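Local coordinates for beta-galactosidase (Geobacillus stearothermophilus, PDB 4OIF), which probably hydrolyses terminal non-reducing beta-D-galactose residues from beta-D-galactosides, as a zinc-containing, trimeric intracellular enzyme of glycoside hydrolase family 42, at residues A[8-13]-A[149-154]; A[87-92]-A[135-140]; A[405-410]-A[633-638]. One frame throughout, in Å; residues are numbered along the deposited sequence.

Contact 1 of 3, residues A[8-13]-A[149-154]; sequences YTTQAN and ALLMWH
Leu151 presses its CD1 methyl against the turn formed by Thr10, Gln11 and Ala12, and this one branch makes most of the direct contact. It lies 3.9 Å from Thr10 OG1 and 4.3 Å from Ala12 CB. The second methyl, CD2, faces the same hydroxyl oxygen at 4.1 Å, so both branches border Thr10, whose side chain runs at about a right angle to that of the leucine. With CG trans to the backbone N (chi1 -171°), Leu151 extends its methyls toward the loop.

The polar link across the contact is a single water. It accepts from Gln11 N at 3.0 Å and donates to Leu151 O at 2.6 Å; it spans a separation of 7.0 Å between the CA atoms of Gln11 and Leu151, and no direct hydrogen bond joins the two segments.

Within the loop, Thr10 OG1 takes a 2.8 Å hydrogen bond from Ala12 N (N-H...O angle 163°). This is an ST turn, and it closes the turn whose Thr10 and Ala12 both border Leu151 CD1.

Strand 150-154 belongs to the TIM barrel, between strands 83-87 and 252-259. Leu151 stands near its N-terminal end, and Thr10 also packs on Leu319 at the start of strand 319-322. The 8-13 loop, which leads into strand 16-21, thus lies against the end of the barrel where these strands begin.

Contact 2 of 3, residues A[87-92]-A[135-140]; sequences ATPSGA and HINRLL
Asn137 lays its side-chain amide against the aliphatic part of Thr88, the two side chains crossing at about a right angle. OD1 comes within 3.2 Å of Thr88 CB, and the amide carbon CG is 3.5 Å from Thr88 CG2. This is van der Waals contact: no hydrogen bond spans the two segments. The polar ends are instead tied together through Glu239 on helix 218-246, whose OE2 bonds both Asn137 ND2 and Thr88 OG1; the threonine hydroxyl also bonds Ser156 N. With these groups buried, the shared carboxylate gives both side chains a polar partner and fixes the rotation of the amide. Cutting Asn137 back to alanine is likely to cost Glu239 one of its partners and open a gap beside the Thr88 methyl.

The contact lies within a beta-alpha-beta crossover of the TIM barrel. Strand 83-87 and its parallel neighbour 150-154 are connected through helix 127-144, and the contact sets the loop at the C-terminal end of the first strand against the inner face of that helix. The same end of the barrel carries the predicted substrate-binding Asn157.

The apolar component centres on Pro89. Its CG meets the branch methyl of Ile136, CG2, at 4.1 Å, and its CD meets Leu140 CD1 at 4.0 Å. Ile136 and Leu140 stand one helical turn apart, so the proline ring touches side chains from successive turns. For Leu140, CG opposite the carbonyl carbon (chi1 -79°) directs CD1 toward the loop, where it also lies 4.0 Å from Ala87 O. Trp55 of helix 55-58 packs on both Pro89 and Ile136.

Contact 3 of 3, residues A[405-410]-A[633-638]; sequences VGTNRP and RQAPEC
Thr407 O is gripped by two nitrogens of the Arg633 guanidinium. The stronger bond comes from NH2, 2.6 Å from Thr407 O with an N-H...O angle of 158°. It meets a lone pair in the carbonyl plane, and the oxygen lies close to the guanidinium plane, an edge-on approach. The bond from NE to the same oxygen is bent and weak at 3.1 Å. A bend at chi3 (67°) turns the arginine end back onto Thr407.

A backbone bond follows one residue on: Gln634 N donates to Asn408 O at 2.8 Å and is nearly straight, 178° at the hydrogen. Beside it lies a water, accepting from Asn408 N at 3.0 Å and lying 2.6 Å from Gln634 O, to which it may donate.

Apolar contacts fill in around these bonds. Thr407 CG2 rests 3.8 Å from Ala635 CB. Arg409 crosses Arg633 at about a right angle, CD to CG 4.2 Å, so their aliphatic portions touch; Arg409 NH1 bonds the carbonyl of Ala351 and Gln631 OE1.

Asp355, just before strand 356-359, forms a salt bridge with Arg633 NH2 and accepts from Gly406 N, which probably tempers the buried positive charge. Arg633 NH1 also bonds the carbonyls of Ile350 and Ser354, at and just after the end of helix 341-351. The segment 405-410, leading from helix 386-399 to strand 413-416, is therefore held between the barrel and edge strand 628-634 of the C-terminal antiparallel sheet.

From the N terminus, the 8-13 loop opens contact 1, which closes at strand 150-154 after three intervening barrel strands. Contact 2 opens and closes within that span: 87-92 follows strand 83-87, and segment 135-140 lies on the helix that precedes strand 150-154. The two contacts meet where His154 O lies 3.1 Å from Thr88 N, a probable hydrogen bond from the residue just after strand 83-87 to the last residue of the neighbouring strand. Contact 3 comes later, in series, and closes the longest loop, enclosing the middle domain and joining the 405-410 linker to the C-terminal sheet. It touches contact 1 through Val405, against Tyr8 and Ala12, but lies about 20 Å from contact 2 at the nearest atoms.

Contact 1 of 3, residues A[8-13]-A[149-154]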
loop_
_atom_site.group_PDB
_atom_site.type_symbol
_atom_site.label_atom_id
_atom_site.label_comp_id
_atom_site.label_asym_id
_atom_site.label_seq_id
_atom_site.Cartn_x
_atom_site.Cartn_y
_atom_site.Cartn_z
ATOM N N TYR A 8 26.569 -4.351 -40.834
ATOM C CA TYR A 8 26.720 -3.071 -40.143
ATOM C C TYR A 8 25.388 -2.339 -39.993
ATOM O O TYR A 8 24.615 -2.233 -40.947
ATOM C CB TYR A 8 27.724 -2.189 -40.884
ATOM C CG TYR A 8 29.131 -2.753 -40.931
ATOM C CD1 TYR A 8 30.104 -2.326 -40.028
ATOM C CD2 TYR A 8 29.490 -3.702 -41.880
ATOM C CE1 TYR A 8 31.392 -2.831 -40.072
ATOM C CE2 TYR A 8 30.779 -4.216 -41.929
ATOM C CZ TYR A 8 31.724 -3.776 -41.023
ATOM O OH TYR A 8 33.002 -4.281 -41.068
ATOM N N THR A 9 25.120 -1.829 -38.795
ATOM C CA THR A 9 23.835 -1.187 -38.541
ATOM C C THR A 9 23.918 0.319 -38.783
ATOM O O THR A 9 22.899 0.966 -39.025
ATOM C CB THR A 9 23.319 -1.470 -37.100
ATOM O OG1 THR A 9 24.295 -1.053 -36.133
ATOM C CG2 THR A 9 23.018 -2.961 -36.914
ATOM N N THR A 10 25.126 0.875 -38.714
ATOM C CA THR A 10 25.343 2.279 -39.060
ATOM C C THR A 10 26.550 2.419 -39.964
ATOM O O THR A 10 27.230 1.436 -40.269
ATOM C CB THR A 10 25.571 3.189 -37.827
ATOM O OG1 THR A 10 26.966 3.226 -37.505
ATOM C CG2 THR A 10 24.805 2.693 -36.639
ATOM N N GLN A 11 26.812 3.660 -40.364
ATOM C CA GLN A 11 27.936 3.995 -41.232
ATOM C C GLN A 11 29.267 3.937 -40.474
ATOM O O GLN A 11 30.331 4.100 -41.064
ATOM C CB GLN A 11 27.731 5.391 -41.840
ATOM C CG GLN A 11 28.395 5.598 -43.178
ATOM C CD GLN A 11 27.665 4.876 -44.303
ATOM O OE1 GLN A 11 26.514 4.465 -44.149
ATOM N NE2 GLN A 11 28.339 4.716 -45.439
ATOM N N ALA A 12 29.202 3.715 -39.164
ATOM C CA ALA A 12 30.398 3.720 -38.335
ATOM C C ALA A 12 31.122 2.383 -38.371
ATOM O O ALA A 12 30.512 1.331 -38.188
ATOM C CB ALA A 12 30.049 4.077 -36.909
ATOM N N ASN A 13 32.431 2.438 -38.603
ATOM C CA ASN A 13 33.283 1.252 -38.570
ATOM C C ASN A 13 33.977 1.157 -37.220
ATOM O O ASN A 13 35.074 0.604 -37.097
ATOM C CB ASN A 13 34.322 1.288 -39.701
ATOM C CG ASN A 13 35.388 2.362 -39.488
ATOM O OD1 ASN A 13 35.116 3.429 -38.933
ATOM N ND2 ASN A 13 36.612 2.077 -39.927
ATOM N N ALA A 149 28.450 14.870 -39.572
ATOM C CA ALA A 149 28.397 14.285 -38.230
ATOM C C ALA A 149 27.138 13.463 -37.969
ATOM O O ALA A 149 27.097 12.683 -37.018
ATOM C CB ALA A 149 28.520 15.365 -37.172
ATOM N N LEU A 150 26.115 13.623 -38.799
ATOM C CA LEU A 150 24.854 12.919 -38.556
ATOM C C LEU A 150 25.015 11.425 -38.747
ATOM O O LEU A 150 25.483 10.978 -39.786
ATOM C CB LEU A 150 23.736 13.439 -39.463
ATOM C CG LEU A 150 22.392 12.755 -39.184
ATOM C CD1 LEU A 150 22.032 12.925 -37.726
ATOM C CD2 LEU A 150 21.272 13.283 -40.084
ATOM N N LEU A 151 24.616 10.651 -37.747
ATOM C CA LEU A 151 24.808 9.206 -37.805
ATOM C C LEU A 151 23.511 8.414 -37.870
ATOM O O LEU A 151 23.374 7.472 -38.649
ATOM C CB LEU A 151 25.602 8.721 -36.595
ATOM C CG LEU A 151 26.023 7.260 -36.731
ATOM C CD1 LEU A 151 27.117 7.141 -37.784
ATOM C CD2 LEU A 151 26.476 6.669 -35.402
ATOM N N MET A 152 22.566 8.804 -37.034
ATOM C CA MET A 152 21.356 8.025 -36.834
ATOM C C MET A 152 20.265 8.904 -36.220
ATOM O O MET A 152 20.558 9.904 -35.561
ATOM C CB MET A 152 21.671 6.814 -35.944
ATOM C CG MET A 152 20.544 5.814 -35.706
ATOM S SD MET A 152 21.156 4.367 -34.776
ATOM C CE MET A 152 22.011 5.166 -33.424
ATOM N N TRP A 153 19.012 8.545 -36.464
ATOM C CA TRP A 153 17.901 9.214 -35.827
ATOM C C TRP A 153 17.500 8.452 -34.561
ATOM O O TRP A 153 17.413 7.220 -34.564
ATOM C CB TRP A 153 16.715 9.324 -36.780
ATOM C CG TRP A 153 16.918 10.280 -37.913
ATOM C CD1 TRP A 153 17.182 9.969 -39.211
ATOM C CD2 TRP A 153 16.848 11.706 -37.848
ATOM N NE1 TRP A 153 17.289 11.110 -39.960
ATOM C CE2 TRP A 153 17.089 12.193 -39.145
ATOM C CE3 TRP A 153 16.606 12.622 -36.817
ATOM C CZ2 TRP A 153 17.104 13.554 -39.438
ATOM C CZ3 TRP A 153 16.614 13.965 -37.106
ATOM C CH2 TRP A 153 16.861 14.422 -38.406
ATOM N N HIS A 154 17.258 9.210 -33.494
ATOM C CA HIS A 154 16.800 8.707 -32.205
ATOM C C HIS A 154 15.364 9.213 -32.039
ATOM O O HIS A 154 15.132 10.300 -31.526
ATOM C CB HIS A 154 17.764 9.201 -31.102
ATOM C CG HIS A 154 17.381 8.850 -29.693
ATOM N ND1 HIS A 154 16.153 9.158 -29.141
ATOM C CD2 HIS A 154 18.117 8.313 -28.687
ATOM C CE1 HIS A 154 16.134 8.779 -27.873
ATOM N NE2 HIS A 154 17.317 8.273 -27.571
HETATM O O HOH W 1 24.804 5.920 -40.230
#

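Contact 2 of 3, residues A[87-92]-A[135-140]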
loop_
_atom_site.group_PDB
_atom_site.type_symbol
_atom_site.label_atom_id
_atom_site.label_comp_id
_atom_site.label_asym_id
_atom_site.label_seq_id
_atom_site.Cartn_x
_atom_site.Cartn_y
_atom_site.Cartn_z
ATOM N N ALA A 87 18.206 13.258 -32.112
ATOM C CA ALA A 87 16.912 12.813 -31.645
ATOM C C ALA A 87 15.825 13.780 -32.066
ATOM O O ALA A 87 16.066 14.989 -32.164
ATOM C CB ALA A 87 16.914 12.662 -30.132
ATOM N N THR A 88 14.630 13.246 -32.314
ATOM C CA THR A 88 13.446 14.087 -32.418
ATOM C C THR A 88 12.915 14.369 -31.008
ATOM O O THR A 88 13.032 13.536 -30.116
ATOM C CB THR A 88 12.375 13.445 -33.277
ATOM O OG1 THR A 88 11.850 12.291 -32.609
ATOM C CG2 THR A 88 12.977 13.043 -34.627
ATOM N N PRO A 89 12.343 15.560 -30.802
ATOM C CA PRO A 89 12.095 16.009 -29.432
ATOM C C PRO A 89 10.715 15.683 -28.873
ATOM O O PRO A 89 10.359 16.253 -27.837
ATOM C CB PRO A 89 12.265 17.529 -29.550
ATOM C CG PRO A 89 11.750 17.829 -30.920
ATOM C CD PRO A 89 12.137 16.640 -31.783
ATOM N N SER A 90 9.952 14.808 -29.527
ATOM C CA SER A 90 8.572 14.537 -29.103
ATOM C C SER A 90 8.458 14.009 -27.664
ATOM O O SER A 90 7.380 14.046 -27.077
ATOM C CB SER A 90 7.906 13.548 -30.060
ATOM O OG SER A 90 8.605 12.319 -30.078
ATOM N N GLY A 91 9.564 13.528 -27.104
ATOM C CA GLY A 91 9.602 13.068 -25.726
ATOM C C GLY A 91 9.101 14.042 -24.667
ATOM O O GLY A 91 8.639 13.620 -23.613
ATOM N N ALA A 92 9.185 15.339 -24.930
ATOM C CA ALA A 92 8.644 16.331 -23.995
ATOM C C ALA A 92 8.234 17.636 -24.685
ATOM O O ALA A 92 9.091 18.414 -25.131
ATOM C CB ALA A 92 9.656 16.622 -22.884
ATOM N N HIS A 135 6.330 18.156 -38.064
ATOM C CA HIS A 135 6.875 19.367 -38.670
ATOM C C HIS A 135 8.262 19.725 -38.130
ATOM O O HIS A 135 9.190 20.033 -38.897
ATOM C CB HIS A 135 5.934 20.545 -38.459
ATOM C CG HIS A 135 6.438 21.818 -39.062
ATOM N ND1 HIS A 135 6.692 21.951 -40.411
ATOM C CD2 HIS A 135 6.777 23.002 -38.497
ATOM C CE1 HIS A 135 7.146 23.167 -40.653
ATOM N NE2 HIS A 135 7.204 23.826 -39.509
ATOM N N ILE A 136 8.419 19.705 -36.812
ATOM C CA ILE A 136 9.744 19.986 -36.297
ATOM C C ILE A 136 10.739 18.879 -36.724
ATOM O O ILE A 136 11.916 19.153 -36.996
ATOM C CB ILE A 136 9.725 20.170 -34.777
ATOM C CG1 ILE A 136 11.052 20.764 -34.313
ATOM C CG2 ILE A 136 9.398 18.872 -34.054
ATOM C CD1 ILE A 136 10.966 21.374 -32.947
ATOM N N ASN A 137 10.273 17.640 -36.833
ATOM C CA ASN A 137 11.141 16.606 -37.369
ATOM C C ASN A 137 11.594 16.989 -38.765
ATOM O O ASN A 137 12.777 16.864 -39.109
ATOM C CB ASN A 137 10.437 15.262 -37.383
ATOM C CG ASN A 137 10.237 14.714 -35.997
ATOM O OD1 ASN A 137 10.498 15.400 -35.012
ATOM N ND2 ASN A 137 9.762 13.486 -35.905
ATOM N N ARG A 138 10.663 17.516 -39.552
ATOM C CA ARG A 138 11.001 17.964 -40.894
ATOM C C ARG A 138 12.036 19.096 -40.897
ATOM O O ARG A 138 12.972 19.059 -41.682
ATOM C CB ARG A 138 9.752 18.397 -41.637
ATOM C CG ARG A 138 10.014 18.879 -43.044
ATOM C CD ARG A 138 8.717 19.089 -43.773
ATOM N NE ARG A 138 7.971 17.842 -43.907
ATOM C CZ ARG A 138 8.209 16.941 -44.855
ATOM N NH1 ARG A 138 9.172 17.155 -45.744
ATOM N NH2 ARG A 138 7.486 15.828 -44.912
ATOM N N LEU A 139 11.883 20.094 -40.028
ATOM C CA LEU A 139 12.867 21.177 -39.979
ATOM C C LEU A 139 14.235 20.604 -39.634
ATOM O O LEU A 139 15.256 20.989 -40.223
ATOM C CB LEU A 139 12.469 22.263 -38.964
ATOM C CG LEU A 139 11.199 23.064 -39.297
ATOM C CD1 LEU A 139 10.862 24.078 -38.207
ATOM C CD2 LEU A 139 11.314 23.758 -40.643
ATOM N N LEU A 140 14.250 19.668 -38.688
ATOM C CA LEU A 140 15.507 19.045 -38.293
ATOM C C LEU A 140 16.165 18.320 -39.467
ATOM O O LEU A 140 17.351 18.536 -39.725
ATOM C CB LEU A 140 15.298 18.078 -37.128
ATOM C CG LEU A 140 15.173 18.712 -35.738
ATOM C CD1 LEU A 140 14.680 17.681 -34.748
ATOM C CD2 LEU A 140 16.489 19.344 -35.270
#

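Contact 3 of 3, residues A[405-410]-A[633-638]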
loop_
_atom_site.group_PDB
_atom_site.type_symbol
_atom_site.label_atom_id
_atom_site.label_comp_id
_atom_site.label_asym_id
_atom_site.label_seq_id
_atom_site.Cartn_x
_atom_site.Cartn_y
_atom_site.Cartn_z
ATOM N N VAL A 405 32.683 -4.825 -34.623
ATOM C CA VAL A 405 31.571 -4.078 -35.203
ATOM C C VAL A 405 30.916 -4.832 -36.362
ATOM O O VAL A 405 31.578 -5.229 -37.324
ATOM C CB VAL A 405 32.019 -2.687 -35.697
ATOM C CG1 VAL A 405 30.874 -1.982 -36.421
ATOM C CG2 VAL A 405 32.511 -1.853 -34.529
ATOM N N GLY A 406 29.611 -5.041 -36.248
ATOM C CA GLY A 406 28.853 -5.708 -37.287
ATOM C C GLY A 406 28.895 -7.223 -37.237
ATOM O O GLY A 406 28.200 -7.877 -38.010
ATOM N N THR A 407 29.703 -7.793 -36.348
ATOM C CA THR A 407 29.714 -9.249 -36.215
ATOM C C THR A 407 28.436 -9.761 -35.554
ATOM O O THR A 407 27.891 -9.131 -34.633
ATOM C CB THR A 407 30.922 -9.756 -35.393
ATOM O OG1 THR A 407 30.919 -9.132 -34.099
ATOM C CG2 THR A 407 32.229 -9.452 -36.118
ATOM N N ASN A 408 27.975 -10.912 -36.023
ATOM C CA ASN A 408 26.808 -11.572 -35.452
ATOM C C ASN A 408 27.204 -12.750 -34.570
ATOM O O ASN A 408 28.391 -12.933 -34.261
ATOM C CB ASN A 408 25.867 -12.021 -36.568
ATOM C CG ASN A 408 25.292 -10.839 -37.350
ATOM O OD1 ASN A 408 24.415 -10.117 -36.856
ATOM N ND2 ASN A 408 25.790 -10.631 -38.567
ATOM N N ARG A 409 26.220 -13.537 -34.144
ATOM C CA ARG A 409 26.492 -14.636 -33.220
ATOM C C ARG A 409 25.357 -15.644 -33.193
ATOM O O ARG A 409 24.552 -15.668 -32.255
ATOM C CB ARG A 409 26.745 -14.115 -31.808
ATOM C CG ARG A 409 25.893 -12.920 -31.393
ATOM C CD ARG A 409 25.979 -12.720 -29.896
ATOM N NE ARG A 409 25.322 -13.822 -29.203
ATOM C CZ ARG A 409 25.587 -14.188 -27.956
ATOM N NH1 ARG A 409 26.515 -13.547 -27.261
ATOM N NH2 ARG A 409 24.924 -15.199 -27.407
ATOM N N PRO A 410 25.310 -16.500 -34.218
ATOM C CA PRO A 410 24.211 -17.447 -34.396
ATOM C C PRO A 410 24.135 -18.417 -33.232
ATOM O O PRO A 410 25.159 -18.844 -32.697
ATOM C CB PRO A 410 24.570 -18.170 -35.703
ATOM C CG PRO A 410 25.549 -17.265 -36.391
ATOM C CD PRO A 410 26.335 -16.651 -35.263
ATOM N N ARG A 633 31.325 -13.367 -30.228
ATOM C CA ARG A 633 30.793 -12.915 -31.504
ATOM C C ARG A 633 31.665 -13.473 -32.612
ATOM O O ARG A 633 32.848 -13.688 -32.425
ATOM C CB ARG A 633 30.719 -11.396 -31.550
ATOM C CG ARG A 633 29.681 -10.875 -30.571
ATOM C CD ARG A 633 29.623 -9.394 -30.533
ATOM N NE ARG A 633 29.121 -8.835 -31.778
ATOM C CZ ARG A 633 28.873 -7.545 -31.939
ATOM N NH1 ARG A 633 29.087 -6.717 -30.922
ATOM N NH2 ARG A 633 28.421 -7.087 -33.101
ATOM N N GLN A 634 31.073 -13.741 -33.763
ATOM C CA GLN A 634 31.784 -14.473 -34.788
ATOM C C GLN A 634 31.903 -13.677 -36.070
ATOM O O GLN A 634 30.908 -13.207 -36.618
ATOM C CB GLN A 634 31.085 -15.808 -35.048
ATOM C CG GLN A 634 30.760 -16.558 -33.771
ATOM C CD GLN A 634 30.471 -18.028 -33.999
ATOM O OE1 GLN A 634 29.320 -18.436 -34.136
ATOM N NE2 GLN A 634 31.520 -18.834 -34.031
ATOM N N ALA A 635 33.140 -13.519 -36.531
ATOM C CA ALA A 635 33.437 -12.880 -37.808
ATOM C C ALA A 635 33.731 -13.965 -38.852
ATOM O O ALA A 635 33.886 -15.133 -38.495
ATOM C CB ALA A 635 34.613 -11.928 -37.655
ATOM N N PRO A 636 33.782 -13.600 -40.146
ATOM C CA PRO A 636 34.121 -14.634 -41.130
ATOM C C PRO A 636 35.478 -15.267 -40.842
ATOM O O PRO A 636 35.617 -16.489 -40.848
ATOM C CB PRO A 636 34.153 -13.865 -42.452
ATOM C CG PRO A 636 33.288 -12.677 -42.230
ATOM C CD PRO A 636 33.470 -12.308 -40.789
ATOM N N GLU A 637 36.459 -14.418 -40.556
ATOM C CA GLU A 637 37.831 -14.845 -40.348
ATOM C C GLU A 637 38.155 -15.294 -38.919
ATOM O O GLU A 637 39.141 -16.001 -38.717
ATOM C CB GLU A 637 38.783 -13.713 -40.745
ATOM C CG GLU A 637 38.779 -12.501 -39.810
ATOM C CD GLU A 637 37.628 -11.529 -40.070
ATOM O OE1 GLU A 637 36.677 -11.893 -40.788
ATOM O OE2 GLU A 637 37.683 -10.390 -39.554
ATOM N N CYS A 638 37.355 -14.893 -37.932
ATOM C CA CYS A 638 37.698 -15.226 -36.549
ATOM C C CYS A 638 36.584 -15.114 -35.515
ATOM O O CYS A 638 35.547 -14.488 -35.731
ATOM C CB CYS A 638 38.860 -14.350 -36.084
ATOM S SG CYS A 638 38.410 -12.641 -35.876
HETATM O O HOH W 2 29.619 -11.728 -38.335
#